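Local coordinates for GrpB family protein (Enterococcus faecalis, PDB 2NRK), which is of unknown function but belongs to the GrpB (UPF0157) family, in the nucleotidyltransferase clan, so a related activity is possible but unproven, at residues Ile76-Arg89 with Leu92-Tyr106. Sequence-based numbering, arbitrary orientation.
Sequences IGYEYMGEFGLSGR and LRKGPIKRTHHVHIY
The Tyr-78 ring is sandwiched between two aliphatic chains: Leu-92 CD1 stands 4.1 Å from its centroid over one face and Lys-94 CD 3.8 Å over the other, both close to the ring normal, while Ile-76 CD1 lies in plane at the rim. Lys-94 runs extended beyond CG across that face, which brings NZ 2.8 Å from Ile-76 O, almost in line with the carbonyl (168°); NZ also forms a salt bridge with Glu-22. The Arg-93 guanidinium carries the selenomethionine methyl, Met-81 CE, over one face and the Glu-79 carboxylate at its edge. In this salt bridge NE donates to Glu-79 OE1 at 2.6 Å from above the carboxylate plane; the two planes are 44° apart, and bonds from Arg-93 NH2 to OE1 and OE2 are weak. Farther along, Arg-89 CG lies over the Tyr-106 ring, and a water joins Arg-89 NH1, His-104 ND1 and Tyr-106 OH; His-104 NE2 also bonds Asp-55 and Tyr-106 OH His-117. Glu-79 and Arg-93 form a hydrogen-bonded antiparallel pair in the hairpin of strands 79-80 and 89-94. Gly-77, C-prime residue of a Schellman motif, ends helix 70-75; strand 89-94 separates edge strand 79-80 from 101-107, while Tyr-78 packs against helices 14-30 and 70-75.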
loop_
_atom_site.group_PDB
_atom_site.type_symbol
_atom_site.label_atom_id
_atom_site.label_comp_id
_atom_site.label_asym_id
_atom_site.label_seq_id
_atom_site.Cartn_x
_atom_site.Cartn_y
_atom_site.Cartn_z
ATOM N N ILE A 76 -15.053 17.647 -20.824
ATOM C CA ILE A 76 -15.496 18.202 -19.532
ATOM C C ILE A 76 -14.486 19.190 -18.914
ATOM O O ILE A 76 -14.513 19.483 -17.705
ATOM C CB ILE A 76 -15.984 17.104 -18.544
ATOM C CG1 ILE A 76 -14.847 16.170 -18.125
ATOM C CG2 ILE A 76 -17.142 16.309 -19.186
ATOM C CD1 ILE A 76 -15.163 15.357 -16.796
ATOM N N GLY A 77 -13.558 19.666 -19.742
ATOM C CA GLY A 77 -12.746 20.813 -19.368
ATOM C C GLY A 77 -11.311 20.558 -18.974
ATOM O O GLY A 77 -10.619 21.494 -18.621
ATOM N N TYR A 78 -10.888 19.301 -18.979
ATOM C CA TYR A 78 -9.520 18.962 -18.601
ATOM C C TYR A 78 -8.496 19.167 -19.706
ATOM O O TYR A 78 -8.779 18.936 -20.898
ATOM C CB TYR A 78 -9.437 17.505 -18.114
ATOM C CG TYR A 78 -10.068 17.315 -16.755
ATOM C CD1 TYR A 78 -9.393 17.736 -15.591
ATOM C CD2 TYR A 78 -11.344 16.767 -16.638
ATOM C CE1 TYR A 78 -9.973 17.567 -14.323
ATOM C CE2 TYR A 78 -11.939 16.617 -15.372
ATOM C CZ TYR A 78 -11.223 17.006 -14.235
ATOM O OH TYR A 78 -11.790 16.894 -12.963
ATOM N N GLU A 79 -7.306 19.612 -19.299
ATOM C CA GLU A 79 -6.110 19.401 -20.068
ATOM C C GLU A 79 -5.560 18.026 -19.688
ATOM O O GLU A 79 -5.360 17.722 -18.499
ATOM C CB GLU A 79 -5.033 20.438 -19.704
ATOM C CG GLU A 79 -5.151 21.800 -20.248
ATOM C CD GLU A 79 -3.870 22.583 -19.883
ATOM O OE1 GLU A 79 -3.799 23.088 -18.742
ATOM O OE2 GLU A 79 -2.943 22.623 -20.708
ATOM N N TYR A 80 -5.334 17.207 -20.703
ATOM C CA TYR A 80 -4.874 15.841 -20.534
ATOM C C TYR A 80 -3.351 15.840 -20.599
ATOM O O TYR A 80 -2.778 15.982 -21.681
ATOM C CB TYR A 80 -5.462 14.967 -21.638
ATOM C CG TYR A 80 -5.248 13.495 -21.390
ATOM C CD1 TYR A 80 -6.149 12.771 -20.599
ATOM C CD2 TYR A 80 -4.168 12.821 -21.960
ATOM C CE1 TYR A 80 -5.978 11.428 -20.366
ATOM C CE2 TYR A 80 -3.975 11.444 -21.725
ATOM C CZ TYR A 80 -4.883 10.778 -20.908
ATOM O OH TYR A 80 -4.700 9.441 -20.674
HETATM N N MSE A 81 -2.698 15.730 -19.447
HETATM C CA MSE A 81 -1.254 16.022 -19.378
HETATM C C MSE A 81 -0.330 14.801 -19.520
HETATM O O MSE A 81 0.903 14.960 -19.540
HETATM C CB MSE A 81 -0.906 16.773 -18.067
HETATM C CG MSE A 81 -1.580 18.138 -17.828
HETATM SE SE MSE A 81 -1.341 19.341 -19.261
HETATM C CE MSE A 81 0.492 19.865 -18.969
ATOM N N GLY A 82 -0.902 13.598 -19.653
ATOM C CA GLY A 82 -0.071 12.394 -19.692
ATOM C C GLY A 82 0.611 12.160 -18.361
ATOM O O GLY A 82 0.068 12.518 -17.296
ATOM N N GLU A 83 1.818 11.605 -18.407
ATOM C CA GLU A 83 2.558 11.353 -17.163
ATOM C C GLU A 83 2.963 12.670 -16.503
ATOM O O GLU A 83 3.017 12.748 -15.267
ATOM C CB GLU A 83 3.803 10.514 -17.437
ATOM C CG GLU A 83 3.488 9.086 -17.887
ATOM C CD GLU A 83 4.743 8.239 -18.014
ATOM O OE1 GLU A 83 5.818 8.802 -18.369
ATOM O OE2 GLU A 83 4.646 7.003 -17.800
ATOM N N PHE A 84 3.235 13.690 -17.320
ATOM C CA PHE A 84 3.696 14.999 -16.796
ATOM C C PHE A 84 4.824 14.811 -15.751
ATOM O O PHE A 84 4.805 15.375 -14.640
ATOM C CB PHE A 84 2.512 15.812 -16.239
ATOM C CG PHE A 84 2.818 17.270 -16.048
ATOM C CD1 PHE A 84 3.474 17.996 -17.044
ATOM C CD2 PHE A 84 2.495 17.906 -14.855
ATOM C CE1 PHE A 84 3.779 19.358 -16.868
ATOM C CE2 PHE A 84 2.795 19.280 -14.679
ATOM C CZ PHE A 84 3.435 19.994 -15.688
ATOM N N GLY A 85 5.756 13.943 -16.102
ATOM C CA GLY A 85 6.957 13.787 -15.323
ATOM C C GLY A 85 6.940 12.646 -14.304
ATOM O O GLY A 85 7.970 12.399 -13.695
ATOM N N LEU A 86 5.805 11.964 -14.101
ATOM C CA LEU A 86 5.770 10.827 -13.174
ATOM C C LEU A 86 5.378 9.532 -13.872
ATOM O O LEU A 86 4.303 9.418 -14.451
ATOM C CB LEU A 86 4.849 11.079 -11.970
ATOM C CG LEU A 86 5.095 12.270 -11.036
ATOM C CD1 LEU A 86 4.065 12.279 -9.906
ATOM C CD2 LEU A 86 6.521 12.285 -10.478
ATOM N N SER A 87 6.274 8.542 -13.798
ATOM C CA SER A 87 6.093 7.268 -14.494
ATOM C C SER A 87 4.800 6.575 -14.085
ATOM O O SER A 87 4.514 6.432 -12.886
ATOM C CB SER A 87 7.303 6.339 -14.246
ATOM O OG SER A 87 7.253 5.242 -15.148
ATOM N N GLY A 88 3.995 6.179 -15.065
ATOM C CA GLY A 88 2.742 5.483 -14.761
ATOM C C GLY A 88 1.543 6.342 -14.415
ATOM O O GLY A 88 0.448 5.817 -14.294
ATOM N N ARG A 89 1.719 7.657 -14.297
ATOM C CA ARG A 89 0.589 8.533 -13.988
ATOM C C ARG A 89 -0.124 8.970 -15.265
ATOM O O ARG A 89 0.505 9.028 -16.345
ATOM C CB ARG A 89 1.077 9.769 -13.216
ATOM C CG ARG A 89 -0.074 10.714 -12.806
ATOM C CD ARG A 89 0.449 11.836 -11.900
ATOM N NE ARG A 89 1.442 12.696 -12.589
ATOM C CZ ARG A 89 1.857 13.866 -12.093
ATOM N NH1 ARG A 89 1.369 14.300 -10.920
ATOM N NH2 ARG A 89 2.760 14.608 -12.731
ATOM N N LEU A 92 -4.507 15.082 -14.990
ATOM C CA LEU A 92 -5.473 16.004 -15.609
ATOM C C LEU A 92 -5.535 17.263 -14.769
ATOM O O LEU A 92 -5.510 17.200 -13.546
ATOM C CB LEU A 92 -6.893 15.415 -15.639
ATOM C CG LEU A 92 -7.149 13.964 -16.070
ATOM C CD1 LEU A 92 -8.627 13.635 -15.924
ATOM C CD2 LEU A 92 -6.721 13.781 -17.473
ATOM N N ARG A 93 -5.666 18.402 -15.429
ATOM C CA ARG A 93 -5.885 19.652 -14.712
ATOM C C ARG A 93 -6.933 20.469 -15.408
ATOM O O ARG A 93 -7.051 20.467 -16.652
ATOM C CB ARG A 93 -4.570 20.456 -14.582
ATOM C CG ARG A 93 -4.009 20.913 -15.892
ATOM C CD ARG A 93 -2.585 21.496 -15.689
ATOM N NE ARG A 93 -2.161 22.069 -16.944
ATOM C CZ ARG A 93 -0.911 22.436 -17.209
ATOM N NH1 ARG A 93 0.025 22.277 -16.278
ATOM N NH2 ARG A 93 -0.624 22.935 -18.402
ATOM N N LYS A 94 -7.704 21.171 -14.593
ATOM C CA LYS A 94 -8.635 22.177 -15.118
ATOM C C LYS A 94 -8.877 23.270 -14.096
ATOM O O LYS A 94 -8.585 23.088 -12.920
ATOM C CB LYS A 94 -9.937 21.503 -15.565
ATOM C CG LYS A 94 -10.953 21.168 -14.521
ATOM C CD LYS A 94 -12.223 20.656 -15.232
ATOM C CE LYS A 94 -13.199 20.011 -14.298
ATOM N NZ LYS A 94 -14.564 19.584 -14.886
ATOM N N GLY A 95 -9.412 24.409 -14.534
ATOM C CA GLY A 95 -9.877 24.607 -15.893
ATOM C C GLY A 95 -9.036 25.641 -16.583
ATOM O O GLY A 95 -8.027 26.093 -16.031
ATOM N N PRO A 96 -9.470 26.067 -17.788
ATOM C CA PRO A 96 -8.679 27.007 -18.561
ATOM C C PRO A 96 -8.707 28.401 -17.929
ATOM O O PRO A 96 -7.703 29.104 -17.980
ATOM C CB PRO A 96 -9.361 27.001 -19.931
ATOM C CG PRO A 96 -10.769 26.639 -19.670
ATOM C CD PRO A 96 -10.741 25.725 -18.452
ATOM N N ILE A 97 -9.825 28.777 -17.304
ATOM C CA ILE A 97 -9.928 30.091 -16.658
ATOM C C ILE A 97 -9.204 30.128 -15.305
ATOM O O ILE A 97 -8.297 30.942 -15.108
ATOM C CB ILE A 97 -11.394 30.608 -16.566
ATOM C CG1 ILE A 97 -11.956 30.837 -17.976
ATOM C CG2 ILE A 97 -11.456 31.921 -15.742
ATOM C CD1 ILE A 97 -13.476 30.662 -18.090
ATOM N N LYS A 98 -9.583 29.258 -14.368
ATOM C CA LYS A 98 -8.820 29.189 -13.125
ATOM C C LYS A 98 -8.620 27.736 -12.693
ATOM O O LYS A 98 -9.447 26.882 -13.017
ATOM C CB LYS A 98 -9.480 29.986 -12.009
ATOM C CG LYS A 98 -10.735 29.392 -11.473
ATOM C CD LYS A 98 -11.062 30.016 -10.126
ATOM C CE LYS A 98 -12.541 29.893 -9.836
ATOM N NZ LYS A 98 -12.862 30.521 -8.518
ATOM N N ARG A 99 -7.530 27.478 -11.977
ATOM C CA ARG A 99 -7.206 26.109 -11.556
ATOM C C ARG A 99 -8.151 25.676 -10.438
ATOM O O ARG A 99 -8.197 26.334 -9.388
ATOM C CB ARG A 99 -5.754 26.005 -11.097
ATOM C CG ARG A 99 -5.252 24.594 -11.027
ATOM C CD ARG A 99 -5.255 23.882 -12.406
ATOM N NE ARG A 99 -4.342 24.496 -13.378
ATOM C CZ ARG A 99 -3.017 24.337 -13.374
ATOM N NH1 ARG A 99 -2.420 23.583 -12.439
ATOM N NH2 ARG A 99 -2.287 24.932 -14.311
ATOM N N THR A 100 -8.861 24.558 -10.650
ATOM C CA THR A 100 -9.874 24.098 -9.710
ATOM C C THR A 100 -9.770 22.597 -9.367
ATOM O O THR A 100 -10.227 22.185 -8.304
ATOM C CB THR A 100 -11.308 24.357 -10.247
ATOM O OG1 THR A 100 -11.433 23.828 -11.593
ATOM C CG2 THR A 100 -11.613 25.859 -10.253
ATOM N N HIS A 101 -9.278 21.790 -10.302
ATOM C CA HIS A 101 -9.278 20.310 -10.126
ATOM C C HIS A 101 -7.970 19.739 -10.659
ATOM O O HIS A 101 -7.546 20.084 -11.758
ATOM C CB HIS A 101 -10.429 19.620 -10.879
ATOM C CG HIS A 101 -11.800 20.100 -10.511
ATOM N ND1 HIS A 101 -12.326 21.291 -10.969
ATOM C CD2 HIS A 101 -12.784 19.507 -9.801
ATOM C CE1 HIS A 101 -13.563 21.424 -10.524
ATOM N NE2 HIS A 101 -13.861 20.362 -9.796
ATOM N N HIS A 102 -7.319 18.901 -9.864
ATOM C CA HIS A 102 -6.106 18.163 -10.300
ATOM C C HIS A 102 -6.437 16.679 -10.111
ATOM O O HIS A 102 -6.897 16.279 -9.029
ATOM C CB HIS A 102 -4.916 18.491 -9.437
ATOM C CG HIS A 102 -4.328 19.833 -9.721
ATOM N ND1 HIS A 102 -3.431 20.441 -8.873
ATOM C CD2 HIS A 102 -4.519 20.685 -10.753
ATOM C CE1 HIS A 102 -3.073 21.605 -9.382
ATOM N NE2 HIS A 102 -3.714 21.781 -10.522
ATOM N N VAL A 103 -6.300 15.904 -11.178
ATOM C CA VAL A 103 -6.654 14.480 -11.125
ATOM C C VAL A 103 -5.413 13.655 -11.347
ATOM O O VAL A 103 -4.713 13.840 -12.348
ATOM C CB VAL A 103 -7.734 14.152 -12.208
ATOM C CG1 VAL A 103 -8.142 12.674 -12.135
ATOM C CG2 VAL A 103 -8.958 15.054 -12.034
ATOM N N HIS A 104 -5.135 12.741 -10.414
ATOM C CA HIS A 104 -3.886 11.976 -10.429
ATOM C C HIS A 104 -4.325 10.529 -10.627
ATOM O O HIS A 104 -4.917 9.939 -9.707
ATOM C CB HIS A 104 -3.177 12.080 -9.066
ATOM C CG HIS A 104 -2.979 13.487 -8.582
ATOM N ND1 HIS A 104 -1.783 14.159 -8.712
ATOM C CD2 HIS A 104 -3.839 14.357 -8.003
ATOM C CE1 HIS A 104 -1.907 15.376 -8.204
ATOM N NE2 HIS A 104 -3.145 15.526 -7.771
ATOM N N ILE A 105 -4.106 9.999 -11.828
ATOM C CA ILE A 105 -4.596 8.660 -12.155
ATOM C C ILE A 105 -3.401 7.701 -12.136
ATOM O O ILE A 105 -2.373 7.961 -12.759
ATOM C CB ILE A 105 -5.294 8.616 -13.528
ATOM C CG1 ILE A 105 -6.389 9.693 -13.623
ATOM C CG2 ILE A 105 -5.930 7.251 -13.758
ATOM C CD1 ILE A 105 -7.005 9.840 -15.063
ATOM N N TYR A 106 -3.544 6.581 -11.416
ATOM C CA TYR A 106 -2.481 5.574 -11.402
ATOM C C TYR A 106 -3.061 4.170 -11.584
ATOM O O TYR A 106 -4.209 3.913 -11.236
ATOM C CB TYR A 106 -1.750 5.563 -10.067
ATOM C CG TYR A 106 -1.048 6.856 -9.685
ATOM C CD1 TYR A 106 0.252 7.125 -10.109
ATOM C CD2 TYR A 106 -1.677 7.750 -8.827
ATOM C CE1 TYR A 106 0.907 8.331 -9.669
ATOM C CE2 TYR A 106 -1.057 8.924 -8.412
ATOM C CZ TYR A 106 0.210 9.199 -8.824
ATOM O OH TYR A 106 0.788 10.372 -8.317
HETATM O O HOH W 1 0.637 12.871 -8.687
#